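Local coordinates for conserved hypothetical alanine and leucine RICH protein (Mycobacterium tuberculosis, PDB 2WAM) that is of unknown function but belongs to the PAC2 family, named after a proteasome assembly chaperone, and represents a duplicated gene family in actinobacteria, at residues A91-E96 with L267-A272; Y134-S139 with F144-G149; I176-V181 with Q255-Q260. All coordinates share one frame; numbering follows the deposited sequence.

Overall arrangement
The three contacts show how one mixed sheet can gather hairpin, helix and loop around it. Contact 1 closes the longest loop of chain, and contacts 2 and 3 follow one another inside that loop. Contacts 1 and 2 have centres about 9 Å apart and touch directly, since strands 94-101 and 131-137 are neighbours in the sheet. Contact 3, on strand 174-183 and helix 251-265, lies with its centre about 15 Å from that of contact 1 and 14 Å from that of contact 2; it touches contact 1 through L258 and L271. Contacts 1 and 3 join regions far apart in sequence, while contact 2 is a local hairpin; all belong to the PAC2 region.

Contact 1 of 3, residues A91-E96 with L267-A272; sequences AALDTE and LQLPLA
The pyrrolidine ring of P270 is met by L93 and A92 along its CG-CD side. L93 CD2 sits 3.7 Å from P270 CD and equally close to P270 CG, so a single methyl covers the bond between them. A92 reaches the same ring from the end of its helix, its CB lying 4.1 Å from P270 CG. That CB is also 4.1 Å from the carbonyl O of P270, an atom that takes a hydrogen bond from H88 NE2, one turn earlier in helix 81-92. The proline ring thus meets A92 and L93, at and just after the helix end, while its carbonyl is bonded by H88 within the helix.

The other methyl of L93, CD1, lies beside the proline too but also meets L269. With CG beside the backbone N (chi1 -68°), the side chain forks toward the loop, and L93 CD1 comes within 3.9 Å of L269 CD2; the two leucines cross at about a right angle. Both of them, and L267, also touch F144 of strand 143-148, which continues the apolar surface inward.

L93 is where the chain leaves helical geometry, and its own carbonyl is used just afterwards: T95 OG1 donates to L93 O at 3.1 Å, approaching 46° above the carbonyl plane. This bond spans the corner between helix and strand. In the loop, Q268 N is bonded to D138 OD1, tying it to the hairpin 131-148.

No hydrogen bond joins the two segments, and the contact lies near the surface. It illustrates how, in an alpha/beta fold, a connection between two helices, 251-265 and 272-289, packs against the turn that leads from helix 81-92 into strand 94-101 of the mixed sheet.

Contact 2 of 3, residues Y134-S139 with F144-G149; sequences YALRDS and FLLLAG
F144 and L136 form one hydrogen-bonded pair of the beta hairpin built from strands 131-137 and 143-148, a compact case of antiparallel pairing across a short turn. F144 N donates a hydrogen bond to L136 O, and F144 O receives L136 N at 2.8 Å in a nearly linear bond (178°). With chi1 at 66°, the phenyl group is placed between backbone N and carbonyl carbon, and its ring lies against L136 of the neighbouring strand: L136 CB stands over one face, offset toward the rim and 4.1 Å from the ring centroid, in a CH-pi contact. At the edge of the same ring, D138 N lies 3.9 Å from F144 CE2, while D138 OD2 accepts from the backbone N of I140 and of T142 in the hairpin turn.

L145 is next, on the opposite face of the sheet, where its CD2 lies 4.0 Å from A135 CB; this is the non-hydrogen-bonded pair. L145 CA also makes a CA-H...O contact with Y134 O.

L146 returns to the sheet face that carries F144 and L136, packing its CB 3.6 Å from L136 CD1, with helix 81-92 covering that side through L89 and K90. Its amide donates to Y134 O, and the strand pair closes with Y134 N pointing at L146 O, 2.7 Å away, at an N-H...O angle of 173°.

Contact 3 of 3, residues I176-V181 with Q255-Q260; sequences IGLGTV and QALLEQ
L257 reaches across to L178 and G179 from a helix whose shortest backbone bond within residues 255-260 runs from E259 N to Q255 O, 2.8 Å long. The same two residues are joined a second time on the outward side of the helix. Q255 NE2 donates to E259 OE2 at 3.0 Å, nearly within the plane of the Q255 amide but 60° out of the carboxylate plane. This polar pairing lies well away from the strand, where the interface is apolar.

L257 makes the larger share of the contact there. Its side chain is directed at the strand, with CG set opposite the carbonyl carbon (chi1 -77°), and both of its methyl groups come to the backbone of G179: L257 CD1 and CD2 each lie 3.8 Å from G179 O. The glycine has no side chain, so what the leucine meets at this position is main chain. L257 CD1 also lies 4.3 Å from L178 CB, so the fork of L257 spans two successive residues of the strand.

L178 also reaches L258. Its CD1 comes to 4.5 Å from L258 CD2, a looser approach, made although the CB of L258 starts off away from the strand. L178 and L258 also both touch helix 81-92, through I82 in one case and A85 and L89 in the other, so the two helices and the strand share one buried apolar layer.

The axes of 176-181 and 255-260 come within 9.6 Å and run in nearly opposite senses, at 156°. Strand 174-183 lies between 67-73 and 234-242, parallel to both, and helix 251-265 follows the latter in the chain. A helix running back over parallel strands, with leucines packed between them, is the packing of a layered alpha/beta fold.

Contact 1 of 3, residues A91-E96 with L267-A272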
loop_
_atom_site.group_PDB
_atom_site.type_symbol
_atom_site.label_atom_id
_atom_site.label_comp_id
_atom_site.label_asym_id
_atom_site.label_seq_id
_atom_site.Cartn_x
_atom_site.Cartn_y
_atom_site.Cartn_z
ATOM N N ALA A 91 28.428 13.947 18.342
ATOM C CA ALA A 91 29.870 14.015 18.102
ATOM C C ALA A 91 30.712 13.573 19.305
ATOM O O ALA A 91 31.807 13.052 19.152
ATOM C CB ALA A 91 30.254 15.435 17.695
ATOM N N ALA A 92 30.185 13.792 20.502
ATOM C CA ALA A 92 30.938 13.585 21.723
ATOM C C ALA A 92 30.685 12.224 22.384
ATOM O O ALA A 92 31.510 11.750 23.160
ATOM C CB ALA A 92 30.655 14.728 22.706
ATOM N N LEU A 93 29.559 11.593 22.064
ATOM C CA LEU A 93 29.188 10.305 22.659
ATOM C C LEU A 93 28.998 9.195 21.630
ATOM O O LEU A 93 28.740 9.470 20.458
ATOM C CB LEU A 93 27.919 10.467 23.473
ATOM C CG LEU A 93 28.091 11.321 24.727
ATOM C CD1 LEU A 93 26.739 11.648 25.287
ATOM C CD2 LEU A 93 28.976 10.624 25.780
ATOM N N ASP A 94 29.141 7.945 22.067
ATOM C CA ASP A 94 28.896 6.796 21.193
ATOM C C ASP A 94 27.463 6.829 20.673
ATOM O O ASP A 94 26.516 6.860 21.452
ATOM C CB ASP A 94 29.153 5.477 21.932
ATOM C CG ASP A 94 30.641 5.124 22.024
ATOM O OD1 ASP A 94 31.470 5.863 21.442
ATOM O OD2 ASP A 94 30.982 4.102 22.681
ATOM N N THR A 95 27.306 6.809 19.355
ATOM C CA THR A 95 25.991 6.989 18.740
ATOM C C THR A 95 25.624 5.858 17.795
ATOM O O THR A 95 26.394 5.516 16.902
ATOM C CB THR A 95 25.948 8.285 17.919
ATOM O OG1 THR A 95 26.085 9.414 18.788
ATOM C CG2 THR A 95 24.640 8.385 17.179
ATOM N N GLU A 96 24.442 5.286 17.986
ATOM C CA GLU A 96 23.912 4.274 17.072
ATOM C C GLU A 96 22.573 4.716 16.503
ATOM O O GLU A 96 21.722 5.238 17.221
ATOM C CB GLU A 96 23.715 2.943 17.788
ATOM C CG GLU A 96 24.875 1.979 17.694
ATOM C CD GLU A 96 24.531 0.631 18.319
ATOM O OE1 GLU A 96 25.101 0.308 19.384
ATOM O OE2 GLU A 96 23.672 -0.094 17.758
ATOM N N LEU A 267 21.997 12.297 33.448
ATOM C CA LEU A 267 22.992 11.924 32.472
ATOM C C LEU A 267 24.291 12.661 32.755
ATOM O O LEU A 267 24.293 13.788 33.269
ATOM C CB LEU A 267 22.502 12.235 31.056
ATOM C CG LEU A 267 21.352 11.371 30.525
ATOM C CD1 LEU A 267 21.057 11.738 29.091
ATOM C CD2 LEU A 267 21.685 9.893 30.632
ATOM N N GLN A 268 25.398 11.999 32.443
ATOM C CA GLN A 268 26.692 12.642 32.490
ATOM C C GLN A 268 27.091 12.966 31.060
ATOM O O GLN A 268 27.398 12.075 30.269
ATOM C CB GLN A 268 27.720 11.753 33.191
ATOM C CG GLN A 268 27.356 11.463 34.628
ATOM C CD GLN A 268 28.548 11.083 35.484
ATOM O OE1 GLN A 268 29.702 11.321 35.117
ATOM N NE2 GLN A 268 28.274 10.494 36.639
ATOM N N LEU A 269 27.063 14.252 30.730
ATOM C CA LEU A 269 27.319 14.686 29.368
ATOM C C LEU A 269 28.641 15.448 29.285
ATOM O O LEU A 269 28.846 16.406 30.030
ATOM C CB LEU A 269 26.142 15.527 28.865
ATOM C CG LEU A 269 24.754 14.853 28.904
ATOM C CD1 LEU A 269 23.622 15.798 28.480
ATOM C CD2 LEU A 269 24.749 13.599 28.044
ATOM N N PRO A 270 29.556 14.999 28.400
ATOM C CA PRO A 270 30.875 15.639 28.263
ATOM C C PRO A 270 30.778 16.918 27.452
ATOM O O PRO A 270 30.777 16.866 26.228
ATOM C CB PRO A 270 31.699 14.599 27.497
ATOM C CG PRO A 270 30.692 13.798 26.735
ATOM C CD PRO A 270 29.415 13.815 27.530
ATOM N N LEU A 271 30.734 18.056 28.135
ATOM C CA LEU A 271 30.406 19.321 27.492
ATOM C C LEU A 271 31.607 20.214 27.252
ATOM O O LEU A 271 31.452 21.310 26.721
ATOM C CB LEU A 271 29.357 20.077 28.320
ATOM C CG LEU A 271 28.007 19.373 28.478
ATOM C CD1 LEU A 271 26.975 20.332 29.031
ATOM C CD2 LEU A 271 27.549 18.785 27.147
ATOM N N ALA A 272 32.795 19.743 27.628
ATOM C CA ALA A 272 34.009 20.567 27.589
ATOM C C ALA A 272 34.248 21.286 26.257
ATOM O O ALA A 272 34.475 22.494 26.229
ATOM C CB ALA A 272 35.240 19.740 27.978
#

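Contact 2 of 3, residues Y134-S139 with F144-G149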
loop_
_atom_site.group_PDB
_atom_site.type_symbol
_atom_site.label_atom_id
_atom_site.label_comp_id
_atom_site.label_asym_id
_atom_site.label_seq_id
_atom_site.Cartn_x
_atom_site.Cartn_y
_atom_site.Cartn_z
ATOM N N TYR A 134 18.282 8.302 17.417
ATOM C CA TYR A 134 19.561 7.696 17.829
ATOM C C TYR A 134 19.560 7.093 19.238
ATOM O O TYR A 134 18.846 7.556 20.124
ATOM C CB TYR A 134 20.683 8.735 17.787
ATOM C CG TYR A 134 20.921 9.338 16.430
ATOM C CD1 TYR A 134 20.383 10.570 16.096
ATOM C CD2 TYR A 134 21.691 8.677 15.482
ATOM C CE1 TYR A 134 20.599 11.133 14.858
ATOM C CE2 TYR A 134 21.912 9.229 14.246
ATOM C CZ TYR A 134 21.365 10.466 13.939
ATOM O OH TYR A 134 21.581 11.023 12.699
ATOM N N ALA A 135 20.381 6.062 19.429
ATOM C CA ALA A 135 20.736 5.563 20.761
ATOM C C ALA A 135 22.150 6.015 21.091
ATOM O O ALA A 135 23.063 5.810 20.310
ATOM C CB ALA A 135 20.651 4.057 20.819
ATOM N N LEU A 136 22.317 6.639 22.247
ATOM C CA LEU A 136 23.620 7.097 22.700
ATOM C C LEU A 136 23.933 6.518 24.083
ATOM O O LEU A 136 23.067 5.930 24.731
ATOM C CB LEU A 136 23.660 8.631 22.767
ATOM C CG LEU A 136 23.515 9.452 21.480
ATOM C CD1 LEU A 136 22.071 9.480 21.033
ATOM C CD2 LEU A 136 24.012 10.890 21.684
ATOM N N ARG A 137 25.172 6.691 24.532
ATOM C CA ARG A 137 25.543 6.369 25.903
ATOM C C ARG A 137 26.314 7.531 26.494
ATOM O O ARG A 137 27.194 8.091 25.844
ATOM C CB ARG A 137 26.384 5.095 25.977
ATOM C CG ARG A 137 25.872 3.962 25.115
ATOM C CD ARG A 137 26.760 2.748 25.237
ATOM N NE ARG A 137 26.314 1.894 26.328
ATOM C CZ ARG A 137 27.128 1.183 27.095
ATOM N NH1 ARG A 137 28.441 1.236 26.902
ATOM N NH2 ARG A 137 26.625 0.431 28.062
ATOM N N ASP A 138 25.977 7.897 27.726
ATOM C CA ASP A 138 26.671 8.983 28.407
ATOM C C ASP A 138 28.026 8.525 28.955
ATOM O O ASP A 138 28.441 7.387 28.735
ATOM C CB ASP A 138 25.798 9.583 29.511
ATOM C CG ASP A 138 25.703 8.697 30.733
ATOM O OD1 ASP A 138 25.028 9.119 31.696
ATOM O OD2 ASP A 138 26.297 7.590 30.735
ATOM N N SER A 139 28.704 9.407 29.679
ATOM C CA SER A 139 30.101 9.168 30.021
ATOM C C SER A 139 30.329 7.967 30.943
ATOM O O SER A 139 31.465 7.526 31.104
ATOM C CB SER A 139 30.746 10.426 30.586
ATOM O OG SER A 139 30.689 11.491 29.650
ATOM N N PHE A 144 20.654 6.328 26.320
ATOM C CA PHE A 144 19.508 7.208 26.154
ATOM C C PHE A 144 19.206 7.415 24.686
ATOM O O PHE A 144 20.020 7.074 23.832
ATOM C CB PHE A 144 19.662 8.535 26.927
ATOM C CG PHE A 144 20.765 9.436 26.426
ATOM C CD1 PHE A 144 20.477 10.520 25.615
ATOM C CD2 PHE A 144 22.085 9.227 26.808
ATOM C CE1 PHE A 144 21.490 11.370 25.172
ATOM C CE2 PHE A 144 23.101 10.072 26.364
ATOM C CZ PHE A 144 22.801 11.142 25.546
ATOM N N LEU A 145 18.021 7.948 24.396
ATOM C CA LEU A 145 17.612 8.178 23.015
ATOM C C LEU A 145 17.645 9.662 22.639
ATOM O O LEU A 145 17.396 10.549 23.471
ATOM C CB LEU A 145 16.221 7.592 22.767
ATOM C CG LEU A 145 16.112 6.073 22.897
ATOM C CD1 LEU A 145 14.669 5.607 22.748
ATOM C CD2 LEU A 145 17.008 5.405 21.868
ATOM N N LEU A 146 17.963 9.920 21.378
ATOM C CA LEU A 146 17.965 11.276 20.846
ATOM C C LEU A 146 17.198 11.278 19.548
ATOM O O LEU A 146 17.563 10.573 18.626
ATOM C CB LEU A 146 19.392 11.769 20.572
ATOM C CG LEU A 146 19.478 13.115 19.825
ATOM C CD1 LEU A 146 18.860 14.258 20.633
ATOM C CD2 LEU A 146 20.905 13.470 19.440
ATOM N N LEU A 147 16.129 12.064 19.490
ATOM C CA LEU A 147 15.399 12.324 18.251
ATOM C C LEU A 147 15.822 13.687 17.698
ATOM O O LEU A 147 15.611 14.708 18.353
ATOM C CB LEU A 147 13.889 12.318 18.514
ATOM C CG LEU A 147 12.996 12.697 17.327
ATOM C CD1 LEU A 147 13.021 11.615 16.247
ATOM C CD2 LEU A 147 11.593 12.971 17.795
ATOM N N ALA A 148 16.417 13.713 16.502
ATOM C CA ALA A 148 16.973 14.963 15.960
ATOM C C ALA A 148 16.894 15.072 14.451
ATOM O O ALA A 148 16.692 14.077 13.754
ATOM C CB ALA A 148 18.424 15.172 16.435
ATOM N N GLY A 149 17.045 16.298 13.958
ATOM C CA GLY A 149 16.900 16.600 12.543
ATOM C C GLY A 149 15.920 17.734 12.295
ATOM O O GLY A 149 15.645 18.534 13.192
#

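Contact 3 of 3, residues I176-V181 with Q255-Q260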
loop_
_atom_site.group_PDB
_atom_site.type_symbol
_atom_site.label_atom_id
_atom_site.label_comp_id
_atom_site.label_asym_id
_atom_site.label_seq_id
_atom_site.Cartn_x
_atom_site.Cartn_y
_atom_site.Cartn_z
ATOM N N ILE A 176 12.270 14.594 27.110
ATOM C CA ILE A 176 12.767 15.954 27.305
ATOM C C ILE A 176 12.892 16.694 25.972
ATOM O O ILE A 176 13.650 16.276 25.101
ATOM C CB ILE A 176 14.166 15.951 27.966
ATOM C CG1 ILE A 176 14.184 15.067 29.206
ATOM C CG2 ILE A 176 14.618 17.360 28.298
ATOM C CD1 ILE A 176 15.485 15.101 29.943
ATOM N N GLY A 177 12.168 17.804 25.831
ATOM C CA GLY A 177 12.236 18.603 24.624
ATOM C C GLY A 177 13.132 19.833 24.699
ATOM O O GLY A 177 13.247 20.492 25.740
ATOM N N LEU A 178 13.763 20.155 23.576
ATOM C CA LEU A 178 14.596 21.342 23.505
ATOM C C LEU A 178 13.941 22.457 22.690
ATOM O O LEU A 178 13.304 22.203 21.665
ATOM C CB LEU A 178 15.963 20.999 22.921
ATOM C CG LEU A 178 16.725 19.859 23.592
ATOM C CD1 LEU A 178 18.197 19.875 23.153
ATOM C CD2 LEU A 178 16.586 19.956 25.098
ATOM N N GLY A 179 14.104 23.690 23.167
ATOM C CA GLY A 179 13.605 24.862 22.478
ATOM C C GLY A 179 14.464 26.108 22.655
ATOM O O GLY A 179 15.298 26.206 23.567
ATOM N N THR A 180 14.264 27.063 21.751
ATOM C CA THR A 180 14.835 28.395 21.882
ATOM C C THR A 180 13.737 29.413 21.630
ATOM O O THR A 180 12.712 29.111 21.007
ATOM C CB THR A 180 15.918 28.696 20.820
ATOM O OG1 THR A 180 15.284 28.971 19.560
ATOM C CG2 THR A 180 16.909 27.557 20.662
ATOM N N VAL A 181 13.970 30.627 22.106
ATOM C CA VAL A 181 13.139 31.769 21.763
ATOM C C VAL A 181 14.028 32.998 21.923
ATOM O O VAL A 181 14.833 33.064 22.850
ATOM C CB VAL A 181 11.869 31.849 22.654
ATOM C CG1 VAL A 181 12.239 31.937 24.127
ATOM C CG2 VAL A 181 10.995 33.030 22.255
ATOM N N GLN A 255 24.893 24.785 25.282
ATOM C CA GLN A 255 25.443 24.279 26.529
ATOM C C GLN A 255 24.425 24.369 27.681
ATOM O O GLN A 255 24.242 23.414 28.435
ATOM C CB GLN A 255 26.735 25.004 26.875
ATOM C CG GLN A 255 27.318 24.575 28.186
ATOM C CD GLN A 255 28.484 25.440 28.602
ATOM O OE1 GLN A 255 29.030 26.205 27.805
ATOM N NE2 GLN A 255 28.877 25.322 29.856
ATOM N N ALA A 256 23.754 25.509 27.808
ATOM C CA ALA A 256 22.745 25.651 28.847
ATOM C C ALA A 256 21.669 24.572 28.712
ATOM O O ALA A 256 21.311 23.914 29.693
ATOM C CB ALA A 256 22.126 27.035 28.811
ATOM N N LEU A 257 21.152 24.387 27.498
ATOM C CA LEU A 257 20.168 23.335 27.267
ATOM C C LEU A 257 20.698 21.976 27.726
ATOM O O LEU A 257 20.055 21.289 28.514
ATOM C CB LEU A 257 19.769 23.273 25.799
ATOM C CG LEU A 257 18.804 24.356 25.308
ATOM C CD1 LEU A 257 18.618 24.325 23.785
ATOM C CD2 LEU A 257 17.484 24.193 25.996
ATOM N N LEU A 258 21.879 21.594 27.245
ATOM C CA LEU A 258 22.432 20.284 27.575
ATOM C C LEU A 258 22.723 20.109 29.071
ATOM O O LEU A 258 22.564 19.019 29.618
ATOM C CB LEU A 258 23.674 19.979 26.732
ATOM C CG LEU A 258 23.440 19.748 25.229
ATOM C CD1 LEU A 258 24.649 19.088 24.591
ATOM C CD2 LEU A 258 22.189 18.930 24.961
ATOM N N GLU A 259 23.146 21.179 29.734
ATOM C CA GLU A 259 23.415 21.101 31.163
ATOM C C GLU A 259 22.122 20.754 31.873
ATOM O O GLU A 259 22.115 20.036 32.873
ATOM C CB GLU A 259 23.995 22.416 31.684
ATOM C CG GLU A 259 25.470 22.568 31.374
ATOM C CD GLU A 259 26.009 23.940 31.714
ATOM O OE1 GLU A 259 25.221 24.904 31.715
ATOM O OE2 GLU A 259 27.230 24.055 31.971
ATOM N N GLN A 260 21.022 21.253 31.322
ATOM C CA GLN A 260 19.702 21.004 31.870
ATOM C C GLN A 260 19.243 19.563 31.623
ATOM O O GLN A 260 18.740 18.910 32.535
ATOM C CB GLN A 260 18.709 22.009 31.293
ATOM C CG GLN A 260 17.429 22.132 32.087
ATOM C CD GLN A 260 17.692 22.344 33.561
ATOM O OE1 GLN A 260 17.215 21.573 34.403
ATOM N NE2 GLN A 260 18.473 23.384 33.885
#